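Local coordinates for CHAD domain protein (Streptomyces chartreusis, PDB 6RN5), which probably binds polyphosphate as a phosin of the CHAD family, and also binds metal ions, copper among them, at residues T20-A25 with A222-D227; T72-Q77 with G87-L92; Q77-T82 with P218-A223. All coordinates share one frame; numbering follows the deposited sequence.

Contact 1. Residues T20-A25 with A222-D227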
loop_
_atom_site.group_PDB
_atom_site.type_symbol
_atom_site.label_atom_id
_atom_site.label_comp_id
_atom_site.label_asym_id
_atom_site.label_seq_id
_atom_site.Cartn_x
_atom_site.Cartn_y
_atom_site.Cartn_z
ATOM N N THR A 20 -11.112 48.196 6.598
ATOM C CA THR A 20 -11.314 48.916 5.332
ATOM C C THR A 20 -10.066 48.909 4.415
ATOM O O THR A 20 -9.036 48.263 4.721
ATOM C CB THR A 20 -11.700 50.373 5.607
ATOM O OG1 THR A 20 -10.612 51.016 6.256
ATOM C CG2 THR A 20 -12.940 50.439 6.513
ATOM N N GLY A 21 -10.176 49.621 3.291
ATOM C CA GLY A 21 -9.021 49.928 2.452
ATOM C C GLY A 21 -7.760 50.284 3.229
ATOM O O GLY A 21 -6.642 49.913 2.847
ATOM N N ASP A 22 -7.912 51.015 4.317
ATOM C CA ASP A 22 -6.729 51.456 5.053
ATOM C C ASP A 22 -6.103 50.324 5.814
ATOM O O ASP A 22 -4.905 50.317 5.996
ATOM C CB ASP A 22 -7.065 52.623 5.971
ATOM C CG ASP A 22 -7.518 53.851 5.186
ATOM O OD1 ASP A 22 -7.223 53.950 3.963
ATOM O OD2 ASP A 22 -8.197 54.707 5.787
ATOM N N THR A 23 -6.923 49.377 6.270
ATOM C CA THR A 23 -6.429 48.156 6.887
ATOM C C THR A 23 -5.632 47.365 5.858
ATOM O O THR A 23 -4.551 46.860 6.163
ATOM C CB THR A 23 -7.566 47.262 7.424
ATOM O OG1 THR A 23 -8.485 48.063 8.150
ATOM C CG2 THR A 23 -7.039 46.148 8.381
ATOM N N LEU A 24 -6.182 47.277 4.653
ATOM C CA LEU A 24 -5.553 46.582 3.538
ATOM C C LEU A 24 -4.195 47.209 3.219
ATOM O O LEU A 24 -3.252 46.480 2.991
ATOM C CB LEU A 24 -6.435 46.653 2.292
ATOM C CG LEU A 24 -5.853 46.264 0.946
ATOM C CD1 LEU A 24 -5.398 44.817 0.986
ATOM C CD2 LEU A 24 -6.914 46.460 -0.142
ATOM N N ALA A 25 -4.126 48.545 3.155
ATOM C CA ALA A 25 -2.891 49.260 2.884
ATOM C C ALA A 25 -1.866 48.968 3.976
ATOM O O ALA A 25 -0.685 48.782 3.672
ATOM C CB ALA A 25 -3.123 50.748 2.803
ATOM N N ALA A 222 -12.423 54.656 -4.115
ATOM C CA ALA A 222 -13.424 54.311 -3.101
ATOM C C ALA A 222 -12.875 53.430 -1.980
ATOM O O ALA A 222 -13.575 53.210 -0.989
ATOM C CB ALA A 222 -14.616 53.612 -3.767
ATOM N N ALA A 223 -11.637 52.946 -2.116
ATOM C CA ALA A 223 -11.137 51.843 -1.266
ATOM C C ALA A 223 -11.067 52.190 0.197
ATOM O O ALA A 223 -11.394 51.351 1.042
ATOM C CB ALA A 223 -9.773 51.363 -1.736
ATOM N N ALA A 224 -10.675 53.423 0.501
ATOM C CA ALA A 224 -10.355 53.802 1.878
ATOM C C ALA A 224 -11.537 53.556 2.821
ATOM O O ALA A 224 -11.334 53.113 3.966
ATOM C CB ALA A 224 -9.896 55.263 1.938
ATOM N N THR A 225 -12.752 53.818 2.313
ATOM C CA THR A 225 -14.009 53.554 3.029
ATOM C C THR A 225 -14.637 52.154 2.786
ATOM O O THR A 225 -15.557 51.794 3.487
ATOM C CB THR A 225 -15.133 54.598 2.699
ATOM O OG1 THR A 225 -15.734 54.329 1.418
ATOM C CG2 THR A 225 -14.610 55.981 2.688
ATOM N N ALA A 226 -14.207 51.406 1.777
ATOM C CA ALA A 226 -14.823 50.089 1.472
ATOM C C ALA A 226 -14.540 49.032 2.546
ATOM O O ALA A 226 -13.457 49.000 3.121
ATOM C CB ALA A 226 -14.389 49.584 0.106
ATOM N N ASP A 227 -15.543 48.199 2.819
ATOM C CA ASP A 227 -15.469 47.152 3.837
ATOM C C ASP A 227 -14.677 46.005 3.185
ATOM O O ASP A 227 -15.005 45.604 2.085
ATOM C CB ASP A 227 -16.908 46.731 4.207
ATOM C CG ASP A 227 -16.987 45.669 5.335
ATOM O OD1 ASP A 227 -15.969 45.163 5.920
ATOM O OD2 ASP A 227 -18.144 45.325 5.638
#

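Contact 2. Residues T72-Q77 with G87-L92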
loop_
_atom_site.group_PDB
_atom_site.type_symbol
_atom_site.label_atom_id
_atom_site.label_comp_id
_atom_site.label_asym_id
_atom_site.label_seq_id
_atom_site.Cartn_x
_atom_site.Cartn_y
_atom_site.Cartn_z
ATOM N N THR A 72 -2.787 38.923 -1.744
ATOM C CA THR A 72 -3.541 40.111 -1.402
ATOM C C THR A 72 -3.976 40.848 -2.670
ATOM O O THR A 72 -5.114 41.304 -2.771
ATOM C CB THR A 72 -2.703 40.997 -0.505
ATOM O OG1 THR A 72 -2.428 40.277 0.703
ATOM C CG2 THR A 72 -3.428 42.258 -0.135
ATOM N N LEU A 73 -3.069 40.931 -3.632
ATOM C CA LEU A 73 -3.339 41.595 -4.895
ATOM C C LEU A 73 -4.368 40.808 -5.712
ATOM O O LEU A 73 -4.898 41.322 -6.652
ATOM C CB LEU A 73 -2.045 41.815 -5.685
ATOM C CG LEU A 73 -1.356 43.171 -5.422
ATOM C CD1 LEU A 73 -1.158 43.483 -3.962
ATOM C CD2 LEU A 73 -0.016 43.228 -6.126
ATOM N N HIS A 74 -4.622 39.556 -5.358
ATOM C CA HIS A 74 -5.597 38.750 -6.069
ATOM C C HIS A 74 -6.928 38.986 -5.399
ATOM O O HIS A 74 -7.842 39.456 -6.033
ATOM C CB HIS A 74 -5.221 37.247 -6.024
ATOM C CG HIS A 74 -6.143 36.376 -6.800
ATOM N ND1 HIS A 74 -7.174 35.674 -6.222
ATOM C CD2 HIS A 74 -6.208 36.118 -8.124
ATOM C CE1 HIS A 74 -7.821 35.001 -7.151
ATOM N NE2 HIS A 74 -7.253 35.247 -8.315
ATOM N N THR A 75 -7.011 38.628 -4.113
ATOM C CA THR A 75 -8.254 38.663 -3.328
ATOM C C THR A 75 -8.894 40.056 -3.323
ATOM O O THR A 75 -10.136 40.179 -3.339
ATOM C CB THR A 75 -7.981 38.206 -1.874
ATOM O OG1 THR A 75 -7.447 36.882 -1.885
ATOM C CG2 THR A 75 -9.236 38.216 -1.046
ATOM N N PHE A 76 -8.040 41.090 -3.257
ATOM C CA PHE A 76 -8.471 42.475 -3.023
ATOM C C PHE A 76 -8.140 43.339 -4.213
ATOM O O PHE A 76 -7.998 44.560 -4.106
ATOM C CB PHE A 76 -7.826 43.055 -1.742
ATOM C CG PHE A 76 -8.099 42.244 -0.486
ATOM C CD1 PHE A 76 -9.276 42.423 0.249
ATOM C CD2 PHE A 76 -7.164 41.319 -0.011
ATOM C CE1 PHE A 76 -9.503 41.680 1.424
ATOM C CE2 PHE A 76 -7.396 40.572 1.155
ATOM C CZ PHE A 76 -8.560 40.744 1.863
ATOM N N GLN A 77 -8.073 42.690 -5.365
ATOM C CA GLN A 77 -7.724 43.347 -6.596
ATOM C C GLN A 77 -8.685 44.469 -6.886
ATOM O O GLN A 77 -8.272 45.473 -7.420
ATOM C CB GLN A 77 -7.737 42.394 -7.796
ATOM C CG GLN A 77 -7.155 43.060 -9.042
ATOM C CD GLN A 77 -6.781 42.089 -10.145
ATOM O OE1 GLN A 77 -7.414 42.092 -11.190
ATOM N NE2 GLN A 77 -5.741 41.247 -9.917
ATOM N N GLY A 87 0.719 43.724 -13.312
ATOM C CA GLY A 87 2.179 43.789 -13.423
ATOM C C GLY A 87 2.898 43.114 -12.233
ATOM O O GLY A 87 3.842 42.356 -12.441
ATOM N N MET A 88 2.428 43.347 -11.008
ATOM C CA MET A 88 3.088 42.804 -9.801
ATOM C C MET A 88 2.984 41.291 -9.673
ATOM O O MET A 88 3.962 40.640 -9.317
ATOM C CB MET A 88 2.493 43.407 -8.534
ATOM C CG MET A 88 2.620 44.917 -8.393
ATOM S SD MET A 88 4.321 45.357 -8.048
ATOM C CE MET A 88 4.491 44.904 -6.325
ATOM N N ARG A 89 1.808 40.722 -9.961
ATOM C CA ARG A 89 1.512 39.326 -9.521
ATOM C C ARG A 89 2.412 38.247 -10.122
ATOM O O ARG A 89 2.988 37.459 -9.379
ATOM C CB ARG A 89 0.024 38.935 -9.756
ATOM C CG ARG A 89 -0.993 39.495 -8.740
ATOM C CD ARG A 89 -2.335 38.744 -8.798
ATOM N NE ARG A 89 -2.278 37.520 -7.978
ATOM C CZ ARG A 89 -2.335 36.251 -8.419
ATOM N NH1 ARG A 89 -2.471 35.963 -9.716
ATOM N NH2 ARG A 89 -2.255 35.242 -7.542
ATOM N N PRO A 90 2.512 38.181 -11.459
ATOM C CA PRO A 90 3.425 37.183 -12.058
ATOM C C PRO A 90 4.886 37.394 -11.671
ATOM O O PRO A 90 5.629 36.433 -11.549
ATOM C CB PRO A 90 3.256 37.410 -13.565
ATOM C CG PRO A 90 2.819 38.839 -13.689
ATOM C CD PRO A 90 1.937 39.073 -12.492
ATOM N N GLU A 91 5.287 38.641 -11.435
ATOM C CA GLU A 91 6.665 38.904 -11.066
ATOM C C GLU A 91 6.904 38.388 -9.682
ATOM O O GLU A 91 7.888 37.722 -9.422
ATOM C CB GLU A 91 6.969 40.382 -11.169
ATOM C CG GLU A 91 7.043 40.876 -12.587
ATOM C CD GLU A 91 7.985 40.022 -13.428
ATOM O OE1 GLU A 91 9.227 40.193 -13.394
ATOM O OE2 GLU A 91 7.482 39.147 -14.122
ATOM N N LEU A 92 5.970 38.672 -8.785
ATOM C CA LEU A 92 6.008 38.101 -7.456
ATOM C C LEU A 92 5.948 36.572 -7.456
ATOM O O LEU A 92 6.618 35.927 -6.655
ATOM C CB LEU A 92 4.852 38.643 -6.632
ATOM C CG LEU A 92 4.983 40.116 -6.233
ATOM C CD1 LEU A 92 3.656 40.665 -5.742
ATOM C CD2 LEU A 92 6.091 40.274 -5.183
#

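Contact 3. Residues Q77-T82 with P218-A223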
loop_
_atom_site.group_PDB
_atom_site.type_symbol
_atom_site.label_atom_id
_atom_site.label_comp_id
_atom_site.label_asym_id
_atom_site.label_seq_id
_atom_site.Cartn_x
_atom_site.Cartn_y
_atom_site.Cartn_z
ATOM N N GLN A 77 -8.073 42.690 -5.365
ATOM C CA GLN A 77 -7.724 43.347 -6.596
ATOM C C GLN A 77 -8.685 44.469 -6.886
ATOM O O GLN A 77 -8.272 45.473 -7.420
ATOM C CB GLN A 77 -7.737 42.394 -7.796
ATOM C CG GLN A 77 -7.155 43.060 -9.042
ATOM C CD GLN A 77 -6.781 42.089 -10.145
ATOM O OE1 GLN A 77 -7.414 42.092 -11.190
ATOM N NE2 GLN A 77 -5.741 41.247 -9.917
ATOM N N SER A 78 -9.952 44.315 -6.517
ATOM C CA SER A 78 -10.938 45.358 -6.852
ATOM C C SER A 78 -10.668 46.654 -6.113
ATOM O O SER A 78 -11.135 47.677 -6.540
ATOM C CB SER A 78 -12.370 44.880 -6.561
ATOM O OG SER A 78 -12.476 44.394 -5.246
ATOM N N LEU A 79 -9.934 46.626 -4.997
ATOM C CA LEU A 79 -9.617 47.867 -4.270
ATOM C C LEU A 79 -8.291 48.529 -4.675
ATOM O O LEU A 79 -7.914 49.507 -4.079
ATOM C CB LEU A 79 -9.644 47.620 -2.752
ATOM C CG LEU A 79 -11.039 47.179 -2.276
ATOM C CD1 LEU A 79 -11.038 47.136 -0.780
ATOM C CD2 LEU A 79 -12.127 48.130 -2.746
ATOM N N LEU A 80 -7.629 48.030 -5.720
ATOM C CA LEU A 80 -6.264 48.428 -6.069
ATOM C C LEU A 80 -6.211 48.701 -7.574
ATOM O O LEU A 80 -6.990 48.179 -8.306
ATOM C CB LEU A 80 -5.293 47.296 -5.698
ATOM C CG LEU A 80 -5.245 46.878 -4.219
ATOM C CD1 LEU A 80 -4.708 45.465 -3.963
ATOM C CD2 LEU A 80 -4.386 47.840 -3.446
ATOM N N ASP A 81 -5.282 49.517 -8.026
ATOM C CA ASP A 81 -5.059 49.731 -9.470
ATOM C C ASP A 81 -4.835 48.432 -10.225
ATOM O O ASP A 81 -3.908 47.663 -9.911
ATOM C CB ASP A 81 -3.857 50.636 -9.642
ATOM C CG ASP A 81 -3.567 50.959 -11.085
ATOM O OD1 ASP A 81 -3.109 50.101 -11.875
ATOM O OD2 ASP A 81 -3.755 52.117 -11.414
ATOM N N THR A 82 -5.664 48.195 -11.243
ATOM C CA THR A 82 -5.675 46.922 -11.908
ATOM C C THR A 82 -4.352 46.611 -12.613
ATOM O O THR A 82 -3.820 45.499 -12.435
ATOM C CB THR A 82 -6.866 46.819 -12.878
ATOM O OG1 THR A 82 -8.054 46.772 -12.112
ATOM C CG2 THR A 82 -6.837 45.544 -13.676
ATOM N N PRO A 218 -1.415 51.674 -4.025
ATOM C CA PRO A 218 -2.349 52.261 -5.018
ATOM C C PRO A 218 -3.790 51.809 -4.861
ATOM O O PRO A 218 -4.322 51.055 -5.686
ATOM C CB PRO A 218 -1.755 51.795 -6.358
ATOM C CG PRO A 218 -1.102 50.490 -6.017
ATOM C CD PRO A 218 -0.540 50.652 -4.640
ATOM N N LEU A 219 -4.405 52.242 -3.766
ATOM C CA LEU A 219 -5.824 52.023 -3.543
ATOM C C LEU A 219 -6.661 52.713 -4.592
ATOM O O LEU A 219 -6.387 53.847 -4.939
ATOM C CB LEU A 219 -6.224 52.580 -2.185
ATOM C CG LEU A 219 -5.642 51.869 -0.937
ATOM C CD1 LEU A 219 -6.094 52.551 0.335
ATOM C CD2 LEU A 219 -5.968 50.381 -0.862
ATOM N N THR A 220 -7.732 52.082 -5.054
ATOM C CA THR A 220 -8.712 52.792 -5.921
ATOM C C THR A 220 -9.409 53.922 -5.137
ATOM O O THR A 220 -9.398 53.905 -3.912
ATOM C CB THR A 220 -9.818 51.852 -6.457
ATOM O OG1 THR A 220 -10.507 51.247 -5.353
ATOM C CG2 THR A 220 -9.230 50.795 -7.339
ATOM N N PRO A 221 -10.064 54.880 -5.834
ATOM C CA PRO A 221 -10.666 56.017 -5.109
ATOM C C PRO A 221 -11.568 55.650 -3.937
ATOM O O PRO A 221 -11.467 56.247 -2.880
ATOM C CB PRO A 221 -11.481 56.742 -6.204
ATOM C CG PRO A 221 -10.757 56.444 -7.470
ATOM C CD PRO A 221 -10.159 55.060 -7.302
ATOM N N ALA A 222 -12.423 54.656 -4.115
ATOM C CA ALA A 222 -13.424 54.311 -3.101
ATOM C C ALA A 222 -12.875 53.430 -1.980
ATOM O O ALA A 222 -13.575 53.210 -0.989
ATOM C CB ALA A 222 -14.616 53.612 -3.767
ATOM N N ALA A 223 -11.637 52.946 -2.116
ATOM C CA ALA A 223 -11.137 51.843 -1.266
ATOM C C ALA A 223 -11.067 52.190 0.197
ATOM O O ALA A 223 -11.394 51.351 1.042
ATOM C CB ALA A 223 -9.773 51.363 -1.736
#

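Contact 1. Residues T20-A25 with A222-D227
T20 sets its side chain against the peptide oxygens of the loop 222-227. The nearest part of that loop is main chain, so oxygens rather than side-chain tips receive the threonine. OG1 sits between the backbone N and the carbonyl carbon of T20 (chi1 64°). This torsion brings it to A224 O, with T20 OG1 and A224 O 3.2 Å apart in a weak hydrogen bond. CG2 is anti to the carbonyl carbon, and T20 CG2 lies 3.7 Å from A226 O. The CA of T20 meets that same oxygen in a CA-H...O contact, T20 CA to A226 O 3.1 Å. A226 O lies against CA and CB of T20, with the methyl a little further off.

T20 is also the N-cap of helix 21-42. Its OG1 accepts a weak bond from D22 N, while T20 N donates to the hydroxyl oxygen of T23 at 157°, with T20 N and T23 OG1 3.1 Å apart. The two threonines form a capping box. The loop before helix 229-244 packs against this capped helix start.

G21 has no side chain, and its CA approaches A224 CA to 4.1 Å. Its N-H is shared between two loop carbonyls, A223 O and A226 O. Both bonds are weak and bent; the one from G21 N to A223 O makes an N-H...O angle of only 122°. D22 meets the loop through its carboxylate. Its CG stands beside the backbone N, anti to the carbonyl carbon, and D22 OD1 rests on the methyl of A224, 3.6 Å from A224 CB. At the far end of the loop segment, D227 OD1 forms a salt bridge with R229 NE, at the start of helix 229-244.

Contact 2. Residues T72-Q77 with G87-L92
R89 reaches from helix 82-120 to the end of helix 56-75, and its CB points toward that helix. CG comes first: R89 CG lies 4.0 Å from L73 CB. CD follows, and approaches the amide nitrogen of Q77 more loosely. The chain then bends at chi3 (84°), which turns the flat end back over H74. R89 NE is 3.5 Å from H74 CB, and it also donates a hydrogen bond to S70 O, one turn before H74 in helix 56-75. H74 CD2 stands over the centre of one face of the guanidinium, 3.9 Å above its plane. The ring and guanidinium planes are 53° apart, so the two groups are not stacked. With R89 replaced by alanine, S70 O would probably lose this donor and H74 the flat group lying against it.

Beside the arginine, L73 CD2 presses on M88 CB at 3.5 Å, closer than usual for two carbons. M88 goes on to touch I206 and K209 of helix 201-213. No hydrogen bond joins the two segments themselves. Two consecutive helices of the all-helical CHAD fold, joined by a short loop, pack together near that loop.

Contact 3. Residues Q77-T82 with P218-A223
L79 O is gripped by T220, and P218 O by D81. The T220 N-H bond is nearly straight at 167°, with T220 N and L79 O 2.8 Å apart, although the donor stands above the carbonyl plane. T220 OG1 adds a weak bond to the same oxygen. D81 N lies 3.0 Å from P218 O and approaches it nearly along the C=O axis. These two backbone bonds flank L80 and L219, which face each other as a non-hydrogen-bonded antiparallel pair. It is a single bridge.

Side chains fill in round it. With T220 OG1 turned to L79 O (chi1 58°), its methyl lies against the backbone of L80, T220 CG2 being 3.6 Å from L80 O. L80 CD2 meets L219 CD2 at 4.0 Å, the two side chains crossing at a slant. L79 CB touches A223 CB at 3.9 Å. A223 ends a type I turn that starts at T220, and the turn brings its methyl back to L79.

Further out, L79 and L219 rest on L24 of helix 21-42, L219 also on D22, and L80 on L28. D81 OD1 caps helix 82-120 by accepting from W84 N, and W84 also touches P218. The chemistry is divided: mainly main-chain polar groups pair between the two loops, with a weak threonine hydroxyl bond beside them, and the leucines hand their apolar surface to a helix, so the join depends on no charged pair.

The three contacts sit on one side of the chain's centre. Centres of contacts 1 and 3 are about 9 Å apart, those of 2 and 3 about 12 Å, and those of 1 and 2 about 17 Å. The segments come in the order 20-25, 72-77, 77-82, 87-92, 218-223, 222-227. Contacts 1 and 3 share A222 and A223, and contacts 2 and 3 share Q77. Leucines connect them: L24 touches T72, F76 and L79, while L73 touches L80. The loop before helix 229-244 meets the start of helix 21-42 and the link between helices 56-75 and 82-120. This end of the helical fold lies away from the copper and carbonate sites.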